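PDB 2BR4: cephalosporin hydroxylase CMCI from Streptomyces clavuligerus, which binds S-adenosylmethionine and magnesium and probably acts in cephamycin biosynthesis as a cephalosporin-modifying enzyme of a methyltransferase-like family. Local coordinates for residues E[84-89]-E[113-118]; E[89-94]-E[119-124]. The protein carries 1 engineered substitution. All blocks are in the same frame, centred on the assembly; numbering follows the deposited sequence.

Contacts 1 and 2 follow one another through Gly-89, which both share, and their centres lie 10 Å apart. Contact 1 is the parallel pairing of strands 84-88 and 111-116 in the central sheet; contact 2 joins the loops that continue from the carboxyl ends of those strands. Val-90 is one bridge between them: its CG2 lies 3.4 Å from Gly-114 CA. S-adenosylmethionine spans both contacts: 84-89 takes its amino group, and 113-118 and 119-124 share the ribose. Arg-121 of contact 2 also makes a long, weak ion pair with Asp-116 of contact 1. The side chain of Glu-87 is about 8 Å from the magnesium ion.

Contact 1: residues E[84-89]-E[113-118]; sequences TIVELG and IGIDRD. With SAM (S-adenosylmethionine), chain V.
Ile-115 reaches across to strand 84-88 with both branches. Its CG2 stands anti to the backbone N (chi1 -64° for CG1) and meets Leu-88 CD2 at 4.0 Å, while CG1 turns back along the sheet and brings CD1 within 3.7 Å of Val-86 CG1. One row behind, Ile-113 CD1 crosses Thr-84 CG2 at 4.1 Å. Branched aliphatic side chains suit this face because they fill the space over two parallel strands; Phe-145 and Thr-144 of helix 143-146 cover Ile-115. Thr-84 turns its hydroxyl to Ala-152 O.

In this Rossmann-type beta-alpha-beta unit with helix 94-105, the backbones run 17° from parallel and are laced alternately: Ile-113 N bonds to Ile-85 O, Glu-87 N to Ile-113 O, and Ile-115 N to Glu-87 O, the last at 171°. Gly-89 N closes the ladder on Ile-115 O, but weakly.

Glu-87 points to the other face, beside Gly-114. Its chain bends at chi2, which carries the carboxylate away from the neighbouring strand and up to the ligand: OE2 takes a weak bond from SAM N at 3.4 Å and a salt bridge from Lys-65. Gly-89 O receives SAM N at 3.0 Å. Gly-89 has positive phi, and a side chain there would run into the ribose ring oxygen. At the end of the second strand Asp-116 OD2 accepts SAM O3' at 3.0 Å, the acidic position characteristic of Rossmann-like methyltransferases.

Two buried carboxylates thus hold the ligand: the charge of Glu-87, partly offset by Lys-65, would probably favour a protonated amino group, while Asp-116 fixes the ribose.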
ATOM      1  N   THR E  84      -8.231   5.658  40.769  1.00 23.50           N
ATOM      2  CA  THR E  84      -8.499   7.004  40.266  1.00 23.17           C
ATOM      3  C   THR E  84      -8.113   7.091  38.800  1.00 23.08           C
ATOM      4  O   THR E  84      -7.034   6.642  38.413  1.00 23.18           O
ATOM      5  CB  THR E  84      -7.706   8.078  41.065  1.00 23.14           C
ATOM      6  OG1 THR E  84      -8.056   8.038  42.457  1.00 22.60           O
ATOM      7  CG2 THR E  84      -8.119   9.484  40.635  1.00 23.10           C
ATOM      8  N   ILE E  85      -8.999   7.669  37.993  1.00 22.86           N
ATOM      9  CA  ILE E  85      -8.716   7.984  36.597  1.00 22.83           C
ATOM     10  C   ILE E  85      -9.054   9.451  36.379  1.00 23.15           C
ATOM     11  O   ILE E  85     -10.217   9.829  36.465  1.00 23.29           O
ATOM     12  CB  ILE E  85      -9.561   7.109  35.647  1.00 22.62           C
ATOM     13  CG1 ILE E  85      -9.156   5.642  35.762  1.00 22.31           C
ATOM     14  CG2 ILE E  85      -9.404   7.575  34.191  1.00 22.67           C
ATOM     15  CD1 ILE E  85     -10.200   4.680  35.227  1.00 22.10           C
ATOM     16  N   VAL E  86      -8.038  10.272  36.124  1.00 23.55           N
ATOM     17  CA  VAL E  86      -8.231  11.675  35.774  1.00 24.03           C
ATOM     18  C   VAL E  86      -8.283  11.802  34.253  1.00 24.66           C
ATOM     19  O   VAL E  86      -7.594  11.078  33.532  1.00 24.78           O
ATOM     20  CB  VAL E  86      -7.090  12.576  36.321  1.00 24.01           C
ATOM     21  CG1 VAL E  86      -7.447  14.047  36.171  1.00 24.26           C
ATOM     22  CG2 VAL E  86      -6.790  12.269  37.779  1.00 23.89           C
ATOM     23  N   GLU E  87      -9.105  12.727  33.769  1.00 25.26           N
ATOM     24  CA  GLU E  87      -9.249  12.969  32.343  1.00 25.88           C
ATOM     25  C   GLU E  87      -9.236  14.464  32.100  1.00 26.16           C
ATOM     26  O   GLU E  87     -10.253  15.117  32.252  1.00 26.00           O
ATOM     27  CB  GLU E  87     -10.553  12.359  31.806  1.00 26.10           C
ATOM     28  CG  GLU E  87     -10.373  11.077  31.002  1.00 26.79           C
ATOM     29  CD  GLU E  87      -9.990  11.332  29.559  1.00 28.44           C
ATOM     30  OE1 GLU E  87      -9.062  12.133  29.315  1.00 29.33           O
ATOM     31  OE2 GLU E  87     -10.606  10.727  28.661  1.00 29.81           O
ATOM     32  N   LEU E  88      -8.065  14.999  31.761  1.00 26.83           N
ATOM     33  CA  LEU E  88      -7.949  16.369  31.255  1.00 27.12           C
ATOM     34  C   LEU E  88      -8.726  16.472  29.957  1.00 27.21           C
ATOM     35  O   LEU E  88      -8.604  15.604  29.111  1.00 27.58           O
ATOM     36  CB  LEU E  88      -6.485  16.726  30.996  1.00 27.30           C
ATOM     37  CG  LEU E  88      -5.750  17.491  32.091  1.00 28.01           C
ATOM     38  CD1 LEU E  88      -4.326  17.808  31.647  1.00 28.40           C
ATOM     39  CD2 LEU E  88      -6.499  18.762  32.407  1.00 28.88           C
ATOM     40  N   GLY E  89      -9.521  17.524  29.793  1.00 27.24           N
ATOM     41  CA  GLY E  89     -10.417  17.637  28.650  1.00 26.94           C
ATOM     42  C   GLY E  89     -11.547  16.622  28.686  1.00 26.81           C
ATOM     43  O   GLY E  89     -11.302  15.416  28.634  1.00 26.93           O
ATOM     44  N   ILE E 113     -12.475  11.561  37.295  1.00 24.91           N
ATOM     45  CA  ILE E 113     -12.413  12.998  37.480  1.00 25.28           C
ATOM     46  C   ILE E 113     -12.164  13.674  36.143  1.00 25.77           C
ATOM     47  O   ILE E 113     -11.067  13.606  35.614  1.00 25.94           O
ATOM     48  CB  ILE E 113     -11.277  13.350  38.470  1.00 25.26           C
ATOM     49  CG1 ILE E 113     -11.281  12.375  39.658  1.00 25.35           C
ATOM     50  CG2 ILE E 113     -11.406  14.803  38.920  1.00 25.11           C
ATOM     51  CD1 ILE E 113     -10.465  12.834  40.863  1.00 25.78           C
ATOM     52  N   GLY E 114     -13.182  14.315  35.591  1.00 26.36           N
ATOM     53  CA  GLY E 114     -13.020  15.096  34.382  1.00 26.94           C
ATOM     54  C   GLY E 114     -12.716  16.545  34.704  1.00 27.64           C
ATOM     55  O   GLY E 114     -13.392  17.146  35.538  1.00 27.59           O
ATOM     56  N   ILE E 115     -11.691  17.094  34.054  1.00 28.40           N
ATOM     57  CA  ILE E 115     -11.337  18.505  34.167  1.00 29.20           C
ATOM     58  C   ILE E 115     -11.458  19.161  32.785  1.00 30.22           C
ATOM     59  O   ILE E 115     -11.104  18.550  31.775  1.00 30.03           O
ATOM     60  CB  ILE E 115      -9.902  18.639  34.699  1.00 29.11           C
ATOM     61  CG1 ILE E 115      -9.797  18.076  36.116  1.00 28.71           C
ATOM     62  CG2 ILE E 115      -9.450  20.091  34.693  1.00 29.31           C
ATOM     63  CD1 ILE E 115      -8.410  17.576  36.454  1.00 28.61           C
ATOM     64  N   ASP E 116     -11.966  20.397  32.750  1.00 31.38           N
ATOM     65  CA  ASP E 116     -12.179  21.128  31.494  1.00 32.33           C
ATOM     66  C   ASP E 116     -12.556  22.609  31.703  1.00 32.94           C
ATOM     67  O   ASP E 116     -13.269  22.954  32.639  1.00 33.02           O
ATOM     68  CB  ASP E 116     -13.270  20.446  30.647  1.00 32.48           C
ATOM     69  CG  ASP E 116     -13.223  20.859  29.179  1.00 33.20           C
ATOM     70  OD1 ASP E 116     -12.311  21.630  28.814  1.00 33.23           O
ATOM     71  OD2 ASP E 116     -14.056  20.469  28.322  1.00 34.17           O
ATOM     72  N   ARG E 117     -12.089  23.466  30.798  1.00 33.59           N
ATOM     73  CA  ARG E 117     -12.426  24.893  30.791  1.00 34.18           C
ATOM     74  C   ARG E 117     -13.921  25.156  30.647  1.00 33.87           C
ATOM     75  O   ARG E 117     -14.425  26.171  31.124  1.00 34.01           O
ATOM     76  CB  ARG E 117     -11.692  25.608  29.637  1.00 34.58           C
ATOM     77  CG  ARG E 117     -12.071  25.122  28.219  1.00 36.42           C
ATOM     78  CD  ARG E 117     -11.773  26.120  27.093  1.00 39.11           C
ATOM     79  NE  ARG E 117     -11.503  25.448  25.813  1.00 41.00           N
ATOM     80  CZ  ARG E 117     -10.893  26.014  24.763  1.00 42.65           C
ATOM     81  NH1 ARG E 117     -10.484  27.281  24.807  1.00 42.92           N
ATOM     82  NH2 ARG E 117     -10.690  25.306  23.656  1.00 43.24           N
ATOM     83  N   ASP E 118     -14.609  24.233  29.985  1.00 33.58           N
ATOM     84  CA  ASP E 118     -15.971  24.432  29.510  1.00 33.39           C
ATOM     85  C   ASP E 118     -16.695  23.083  29.580  1.00 33.00           C
ATOM     86  O   ASP E 118     -16.450  22.206  28.749  1.00 33.11           O
ATOM     87  CB  ASP E 118     -15.904  24.979  28.071  1.00 33.45           C
ATOM     88  CG  ASP E 118     -17.236  24.938  27.343  1.00 33.94           C
ATOM     89  OD1 ASP E 118     -18.293  25.146  27.977  1.00 35.15           O
ATOM     90  OD2 ASP E 118     -17.316  24.721  26.115  1.00 34.93           O
TER
HETATM   91  N   SAM V 301     -12.487  13.078  27.177  1.00 91.21           N
HETATM   92  CA  SAM V 301     -12.895  13.201  25.782  1.00 91.26           C
HETATM   93  C   SAM V 301     -13.184  11.826  25.179  1.00 91.23           C
HETATM   94  O   SAM V 301     -12.276  11.040  24.910  1.00 91.22           O
HETATM   95  OXT SAM V 301     -14.337  11.452  24.943  1.00 91.15           O
HETATM   96  CB  SAM V 301     -11.803  13.920  24.987  1.00 91.32           C
HETATM   97  CG  SAM V 301     -11.751  15.444  25.174  1.00 91.52           C
HETATM   98  SD  SAM V 301     -11.831  16.394  23.624  1.00 91.66           S
HETATM   99  CE  SAM V 301     -10.473  15.632  22.700  1.00 91.99           C
HETATM  100  C5' SAM V 301     -11.015  17.970  23.998  1.00 91.36           C
HETATM  101  C4' SAM V 301     -11.609  18.771  25.147  1.00 91.06           C
HETATM  102  O4' SAM V 301     -10.563  19.514  25.742  1.00 90.90           O
HETATM  103  C3' SAM V 301     -12.675  19.770  24.704  1.00 91.15           C
HETATM  104  O3' SAM V 301     -13.850  19.590  25.455  1.00 91.30           O
HETATM  105  C2' SAM V 301     -12.071  21.140  24.955  1.00 91.08           C
HETATM  106  O2' SAM V 301     -12.990  22.084  25.463  1.00 90.81           O
HETATM  107  C1' SAM V 301     -10.991  20.842  25.980  1.00 91.03           C
HETATM  108  N9  SAM V 301      -9.895  21.838  25.949  1.00 90.89           N
HETATM  109  C8  SAM V 301      -9.229  22.345  24.859  1.00 90.60           C
HETATM  110  N7  SAM V 301      -8.310  23.236  25.300  1.00 90.65           N
HETATM  111  C5  SAM V 301      -8.378  23.308  26.653  1.00 90.74           C
HETATM  112  C6  SAM V 301      -7.678  24.045  27.611  1.00 90.44           C
HETATM  113  N6  SAM V 301      -6.715  24.893  27.262  1.00 90.20           N
HETATM  114  N1  SAM V 301      -7.987  23.888  28.947  1.00 89.89           N
HETATM  115  C2  SAM V 301      -8.982  23.018  29.343  1.00 89.59           C
HETATM  116  N3  SAM V 301      -9.667  22.287  28.396  1.00 89.91           N
HETATM  117  C4  SAM V 301      -9.374  22.431  27.073  1.00 90.65           C

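Contact 2: residues E[89-94]-E[119-124]; sequences GVYNGG and LSRCQI. With SAM (S-adenosylmethionine), chain V.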
ATOM      1  N   GLY E  89      -9.521  17.524  29.793  1.00 27.24           N
ATOM      2  CA  GLY E  89     -10.417  17.637  28.650  1.00 26.94           C
ATOM      3  C   GLY E  89     -11.547  16.622  28.686  1.00 26.81           C
ATOM      4  O   GLY E  89     -11.302  15.416  28.634  1.00 26.93           O
ATOM      5  N   VAL E  90     -12.787  17.115  28.749  1.00 26.75           N
ATOM      6  CA  VAL E  90     -13.977  16.272  28.962  1.00 26.34           C
ATOM      7  C   VAL E  90     -14.882  16.160  27.716  1.00 26.22           C
ATOM      8  O   VAL E  90     -15.369  15.064  27.388  1.00 26.22           O
ATOM      9  CB  VAL E  90     -14.817  16.817  30.159  1.00 26.27           C
ATOM     10  CG1 VAL E  90     -16.199  16.172  30.216  1.00 26.11           C
ATOM     11  CG2 VAL E  90     -14.072  16.604  31.477  1.00 26.00           C
ATOM     12  N   TYR E  91     -15.116  17.294  27.055  1.00 25.67           N
ATOM     13  CA  TYR E  91     -16.066  17.396  25.939  1.00 25.17           C
ATOM     14  C   TYR E  91     -17.486  16.985  26.362  1.00 25.21           C
ATOM     15  O   TYR E  91     -18.100  17.655  27.182  1.00 25.62           O
ATOM     16  CB  TYR E  91     -15.569  16.637  24.690  1.00 24.71           C
ATOM     17  CG  TYR E  91     -16.326  16.991  23.415  1.00 23.77           C
ATOM     18  CD1 TYR E  91     -16.499  18.323  23.032  1.00 23.35           C
ATOM     19  CD2 TYR E  91     -16.872  16.004  22.600  1.00 22.60           C
ATOM     20  CE1 TYR E  91     -17.189  18.660  21.885  1.00 22.46           C
ATOM     21  CE2 TYR E  91     -17.564  16.334  21.441  1.00 22.40           C
ATOM     22  CZ  TYR E  91     -17.720  17.673  21.093  1.00 22.75           C
ATOM     23  OH  TYR E  91     -18.403  18.040  19.957  1.00 22.30           O
ATOM     24  N   ASN E  92     -17.998  15.887  25.823  1.00 25.24           N
ATOM     25  CA  ASN E  92     -19.364  15.458  26.081  1.00 25.18           C
ATOM     26  C   ASN E  92     -19.462  14.422  27.200  1.00 24.83           C
ATOM     27  O   ASN E  92     -20.557  14.002  27.555  1.00 24.89           O
ATOM     28  CB  ASN E  92     -19.958  14.876  24.816  1.00 25.26           C
ATOM     29  CG  ASN E  92     -19.477  13.480  24.567  1.00 26.71           C
ATOM     30  OD1 ASN E  92     -18.261  13.238  24.471  1.00 28.50           O
ATOM     31  ND2 ASN E  92     -20.411  12.533  24.499  1.00 27.75           N
ATOM     32  N   GLY E  93     -18.319  13.990  27.729  1.00 24.34           N
ATOM     33  CA  GLY E  93     -18.287  13.125  28.895  1.00 23.87           C
ATOM     34  C   GLY E  93     -18.471  11.650  28.594  1.00 23.51           C
ATOM     35  O   GLY E  93     -18.611  10.847  29.514  1.00 23.32           O
ATOM     36  N   GLY E  94     -18.476  11.288  27.313  1.00 22.97           N
ATOM     37  CA  GLY E  94     -18.605   9.899  26.918  1.00 22.74           C
ATOM     38  C   GLY E  94     -17.531   9.018  27.535  1.00 22.55           C
ATOM     39  O   GLY E  94     -17.824   7.964  28.105  1.00 22.69           O
ATOM     40  N   LEU E 119     -17.558  22.922  30.587  1.00 32.42           N
ATOM     41  CA  LEU E 119     -18.282  21.665  30.834  1.00 31.89           C
ATOM     42  C   LEU E 119     -19.721  21.695  30.323  1.00 31.55           C
ATOM     43  O   LEU E 119     -20.499  20.791  30.615  1.00 31.46           O
ATOM     44  CB  LEU E 119     -18.321  21.355  32.336  1.00 31.84           C
ATOM     45  CG  LEU E 119     -17.013  21.251  33.124  1.00 31.77           C
ATOM     46  CD1 LEU E 119     -17.307  21.263  34.623  1.00 31.82           C
ATOM     47  CD2 LEU E 119     -16.244  19.998  32.750  1.00 31.15           C
ATOM     48  N   SER E 120     -20.080  22.731  29.574  1.00 31.36           N
ATOM     49  CA  SER E 120     -21.441  22.884  29.065  1.00 31.19           C
ATOM     50  C   SER E 120     -21.790  21.821  28.024  1.00 30.94           C
ATOM     51  O   SER E 120     -22.956  21.447  27.899  1.00 31.21           O
ATOM     52  CB  SER E 120     -21.635  24.275  28.455  1.00 31.22           C
ATOM     53  OG  SER E 120     -20.714  24.498  27.397  1.00 31.61           O
ATOM     54  N   ARG E 121     -20.783  21.342  27.289  1.00 30.30           N
ATOM     55  CA  ARG E 121     -20.989  20.314  26.262  1.00 30.07           C
ATOM     56  C   ARG E 121     -21.246  18.905  26.833  1.00 29.57           C
ATOM     57  O   ARG E 121     -21.692  18.004  26.107  1.00 29.36           O
ATOM     58  CB  ARG E 121     -19.792  20.270  25.296  1.00 30.32           C
ATOM     59  CG  ARG E 121     -19.775  21.385  24.248  1.00 30.83           C
ATOM     60  CD  ARG E 121     -18.713  22.455  24.471  1.00 31.91           C
ATOM     61  NE  ARG E 121     -17.585  22.345  23.529  1.00 33.02           N
ATOM     62  CZ  ARG E 121     -16.325  22.038  23.858  1.00 32.64           C
ATOM     63  NH1 ARG E 121     -15.980  21.784  25.120  1.00 33.31           N
ATOM     64  NH2 ARG E 121     -15.399  21.983  22.911  1.00 31.94           N
ATOM     65  N   CYS E 122     -20.967  18.722  28.121  1.00 29.03           N
ATOM     66  CA  CYS E 122     -21.149  17.437  28.790  1.00 28.64           C
ATOM     67  C   CYS E 122     -22.614  16.991  28.768  1.00 28.06           C
ATOM     68  O   CYS E 122     -23.502  17.734  29.172  1.00 27.52           O
ATOM     69  CB  CYS E 122     -20.641  17.514  30.237  1.00 28.81           C
ATOM     70  SG  CYS E 122     -20.667  15.933  31.126  1.00 28.55           S
ATOM     71  N   GLN E 123     -22.835  15.766  28.302  1.00 27.77           N
ATOM     72  CA  GLN E 123     -24.172  15.211  28.071  1.00 27.66           C
ATOM     73  C   GLN E 123     -24.543  14.127  29.083  1.00 27.00           C
ATOM     74  O   GLN E 123     -25.614  13.549  28.982  1.00 26.93           O
ATOM     75  CB  GLN E 123     -24.253  14.597  26.658  1.00 27.86           C
ATOM     76  CG  GLN E 123     -23.991  15.563  25.491  1.00 28.59           C
ATOM     77  CD  GLN E 123     -25.175  16.471  25.211  1.00 29.40           C
ATOM     78  OE1 GLN E 123     -26.205  16.018  24.704  1.00 29.51           O
ATOM     79  NE2 GLN E 123     -25.033  17.751  25.541  1.00 29.43           N
ATOM     80  N   ILE E 124     -23.669  13.838  30.046  1.00 26.60           N
ATOM     81  CA  ILE E 124     -23.957  12.795  31.032  1.00 26.24           C
ATOM     82  C   ILE E 124     -25.158  13.246  31.857  1.00 25.89           C
ATOM     83  O   ILE E 124     -25.123  14.335  32.430  1.00 25.24           O
ATOM     84  CB  ILE E 124     -22.775  12.523  31.985  1.00 26.30           C
ATOM     85  CG1 ILE E 124     -21.483  12.214  31.220  1.00 25.92           C
ATOM     86  CG2 ILE E 124     -23.128  11.353  32.918  1.00 26.42           C
ATOM     87  CD1 ILE E 124     -20.290  11.944  32.133  1.00 25.42           C
TER
HETATM   88  N   SAM V 301     -12.487  13.078  27.177  1.00 91.21           N
HETATM   89  CA  SAM V 301     -12.895  13.201  25.782  1.00 91.26           C
HETATM   90  C   SAM V 301     -13.184  11.826  25.179  1.00 91.23           C
HETATM   91  O   SAM V 301     -12.276  11.040  24.910  1.00 91.22           O
HETATM   92  OXT SAM V 301     -14.337  11.452  24.943  1.00 91.15           O
HETATM   93  CB  SAM V 301     -11.803  13.920  24.987  1.00 91.32           C
HETATM   94  CG  SAM V 301     -11.751  15.444  25.174  1.00 91.52           C
HETATM   95  SD  SAM V 301     -11.831  16.394  23.624  1.00 91.66           S
HETATM   96  CE  SAM V 301     -10.473  15.632  22.700  1.00 91.99           C
HETATM   97  C5' SAM V 301     -11.015  17.970  23.998  1.00 91.36           C
HETATM   98  C4' SAM V 301     -11.609  18.771  25.147  1.00 91.06           C
HETATM   99  O4' SAM V 301     -10.563  19.514  25.742  1.00 90.90           O
HETATM  100  C3' SAM V 301     -12.675  19.770  24.704  1.00 91.15           C
HETATM  101  O3' SAM V 301     -13.850  19.590  25.455  1.00 91.30           O
HETATM  102  C2' SAM V 301     -12.071  21.140  24.955  1.00 91.08           C
HETATM  103  O2' SAM V 301     -12.990  22.084  25.463  1.00 90.81           O
HETATM  104  C1' SAM V 301     -10.991  20.842  25.980  1.00 91.03           C
HETATM  105  N9  SAM V 301      -9.895  21.838  25.949  1.00 90.89           N
HETATM  106  C8  SAM V 301      -9.229  22.345  24.859  1.00 90.60           C
HETATM  107  N7  SAM V 301      -8.310  23.236  25.300  1.00 90.65           N
HETATM  108  C5  SAM V 301      -8.378  23.308  26.653  1.00 90.74           C
HETATM  109  C6  SAM V 301      -7.678  24.045  27.611  1.00 90.44           C
HETATM  110  N6  SAM V 301      -6.715  24.893  27.262  1.00 90.20           N
HETATM  111  N1  SAM V 301      -7.987  23.888  28.947  1.00 89.89           N
HETATM  112  C2  SAM V 301      -8.982  23.018  29.343  1.00 89.59           C
HETATM  113  N3  SAM V 301      -9.667  22.287  28.396  1.00 89.91           N
HETATM  114  C4  SAM V 301      -9.374  22.431  27.073  1.00 90.65           C
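The Tyr-91 ring meets the Arg-121 guanidinium edge to face. Tyr-91 CD1 sits over the centre of the guanidinium, 3.8 Å from Arg-121 CZ, and the two planes stand 87° apart, so the ring gives its edge while the arginine gives a face. At that ring edge, near its plane, also lies SAM O3'. The guanidinium in turn uses its own edge for SAM O2', to which Arg-121 NH1 donates at 3.0 Å; the weak bond from NH1 to SAM O3', 3.1 Å long, leaves the plane toward the tyrosine. Bends at chi2 and chi3 turn one guanidinium face to Tyr-91 CD1; Tyr-91 CG is anti to the backbone N (chi1 -166°), which swings the ring toward the arginine.

Beyond this pair the two loops meet backbone to backbone. Gln-123 N points almost straight at Asn-92 O (3.0 Å, 175° at the hydrogen), approaching from above the carbonyl plane, and Asn-92 CA lies near Arg-121 O. Asn-92 ND2 is held by Arg-62 O. Gly-93 suits its place twice over: its phi is positive, and a side chain would collide with Cys-122 SG and Ile-124 CG1. Ile-124 CD1 lies against Gly-93 O. Val-90 CG2 also meets Leu-119 CD2 at 4.2 Å.

A type II' turn from Val-90 to Gly-93 thus leads from strand 84-88 into helix 94-105, with Gly-93 as its N-cap. This is the glycine-rich loop of Rossmann-like methyltransferases, here lying along the methionine and ribose parts of S-adenosylmethionine, with the loop after the second strand packed against it and adding Arg-121.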